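Local coordinates for protein FKBP-type peptidyl-prolyl cis-trans isomerase 3 (PDB 1U79) that catalyses the cis-trans isomerization of proline peptide bonds in the chloroplast thylakoid lumen, speeding protein folding, and regulates accumulation of the Rieske protein, at residues 66-69 with 70-74. Sequence-based numbering, arbitrary orientation.
Sequences VIKG and WDQGI
Ile67 O, at the N-cap position of helix 68-75, accepts two backbone donors at once and so illustrates how a helix is started. Trp70 N lies 2.8 Å from Ile67 O but well above the carbonyl plane, whereas Asp71 N bonds Ile67 O within that plane at a longer 3.3 Å. One residue further along, Gln72 N bonds Lys68 O (2.8 Å), and Gly73 N in turn bonds Gly69 O.

The side chains follow this spacing. Val66 lies crosswise to Trp70, with its CG2 branch against both Trp70 CB (3.7 Å) and the carboxylate atom Asp71 OD1 (3.5 Å). That carboxylate is held by the chain leading into the helix: OD1 accepts from Gly62 N and OD2 from Gly64 N, two bonds that restrain its rotation. Ile67 meets the pyrrole side of the indole obliquely, CG1 standing 3.8 Å from Trp70 CD1; its chi1 of 53°, with CG1 between the backbone N and carbonyl carbon, turns that branch to the ring. On the outer side, the methylenes of the extended Lys68 chain lie against the Gln72 amide in close van der Waals contact, CE 3.2 Å from Gln72 NE2.

The short helix packs against the concave face of the curled antiparallel FKBP sheet. As in other FKBPs, the Trp70 indole probably floors the active-site pocket, with Val66 and Ile67 in the loop bordering it. Trp70 is driven into this core, edge-to-face with Phe121 of strand 119-128 and Tyr37 of strand 32-40, while Ile74 reaches Phe59 on strand 57-60 and Ile123 on strand 119-128.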
loop_
_atom_site.group_PDB
_atom_site.type_symbol
_atom_site.label_atom_id
_atom_site.label_comp_id
_atom_site.label_asym_id
_atom_site.label_seq_id
_atom_site.Cartn_x
_atom_site.Cartn_y
_atom_site.Cartn_z
ATOM N N VAL A 66 3.819 -8.458 2.850
ATOM C CA VAL A 66 4.108 -7.104 2.383
ATOM C C VAL A 66 4.237 -6.183 3.596
ATOM O O VAL A 66 3.962 -6.594 4.730
ATOM C CB VAL A 66 2.967 -6.582 1.501
ATOM C CG1 VAL A 66 2.997 -7.262 0.141
ATOM C CG2 VAL A 66 1.640 -6.850 2.187
ATOM N N ILE A 67 4.645 -4.938 3.377
ATOM C CA ILE A 67 4.776 -4.025 4.508
ATOM C C ILE A 67 3.461 -3.907 5.274
ATOM O O ILE A 67 2.375 -4.040 4.697
ATOM C CB ILE A 67 5.246 -2.620 4.071
ATOM C CG1 ILE A 67 4.346 -2.066 2.965
ATOM C CG2 ILE A 67 6.693 -2.697 3.575
ATOM C CD1 ILE A 67 4.735 -0.639 2.538
ATOM N N LYS A 68 3.574 -3.677 6.576
ATOM C CA LYS A 68 2.411 -3.556 7.446
ATOM C C LYS A 68 1.378 -2.549 6.916
ATOM O O LYS A 68 0.168 -2.753 7.041
ATOM C CB LYS A 68 2.877 -3.170 8.854
ATOM C CG LYS A 68 1.936 -3.641 9.950
ATOM C CD LYS A 68 2.591 -3.556 11.321
ATOM C CE LYS A 68 1.731 -4.237 12.371
ATOM N NZ LYS A 68 2.335 -4.140 13.739
ATOM N N GLY A 69 1.855 -1.463 6.322
ATOM C CA GLY A 69 0.952 -0.462 5.776
ATOM C C GLY A 69 0.037 -1.012 4.694
ATOM O O GLY A 69 -1.084 -0.520 4.513
ATOM N N TRP A 70 0.506 -2.021 3.958
ATOM C CA TRP A 70 -0.309 -2.617 2.905
ATOM C C TRP A 70 -1.321 -3.567 3.541
ATOM O O TRP A 70 -2.496 -3.568 3.180
ATOM C CB TRP A 70 0.567 -3.363 1.890
ATOM C CG TRP A 70 0.940 -2.545 0.665
ATOM C CD1 TRP A 70 1.435 -1.268 0.638
ATOM C CD2 TRP A 70 0.858 -2.972 -0.697
ATOM N NE1 TRP A 70 1.666 -0.876 -0.663
ATOM C CE2 TRP A 70 1.321 -1.906 -1.503
ATOM C CE3 TRP A 70 0.434 -4.158 -1.318
ATOM C CZ2 TRP A 70 1.372 -1.990 -2.900
ATOM C CZ3 TRP A 70 0.484 -4.244 -2.702
ATOM C CH2 TRP A 70 0.952 -3.161 -3.482
ATOM N N ASP A 71 -0.873 -4.367 4.503
ATOM C CA ASP A 71 -1.786 -5.287 5.173
ATOM C C ASP A 71 -2.909 -4.512 5.850
ATOM O O ASP A 71 -4.095 -4.780 5.608
ATOM C CB ASP A 71 -1.047 -6.150 6.198
ATOM C CG ASP A 71 -0.420 -7.399 5.574
ATOM O OD1 ASP A 71 -0.801 -7.762 4.451
ATOM O OD2 ASP A 71 0.442 -8.030 6.213
ATOM N N GLN A 72 -2.539 -3.534 6.671
ATOM C CA GLN A 72 -3.520 -2.723 7.377
ATOM C C GLN A 72 -4.281 -1.813 6.416
ATOM O O GLN A 72 -5.487 -1.624 6.561
ATOM C CB GLN A 72 -2.846 -1.866 8.457
ATOM C CG GLN A 72 -1.987 -2.654 9.439
ATOM C CD GLN A 72 -1.393 -1.775 10.536
ATOM O OE1 GLN A 72 -1.448 -0.548 10.466
ATOM N NE2 GLN A 72 -0.816 -2.406 11.548
ATOM N N GLY A 73 -3.572 -1.273 5.429
ATOM C CA GLY A 73 -4.179 -0.366 4.472
ATOM C C GLY A 73 -5.168 -0.985 3.507
ATOM O O GLY A 73 -6.018 -0.282 2.966
ATOM N N ILE A 74 -5.062 -2.294 3.283
ATOM C CA ILE A 74 -5.961 -2.984 2.367
ATOM C C ILE A 74 -7.003 -3.816 3.119
ATOM O O ILE A 74 -8.172 -3.861 2.747
ATOM C CB ILE A 74 -5.163 -3.915 1.432
ATOM C CG1 ILE A 74 -4.219 -3.079 0.569
ATOM C CG2 ILE A 74 -6.106 -4.737 0.561
ATOM C CD1 ILE A 74 -3.180 -3.915 -0.179
#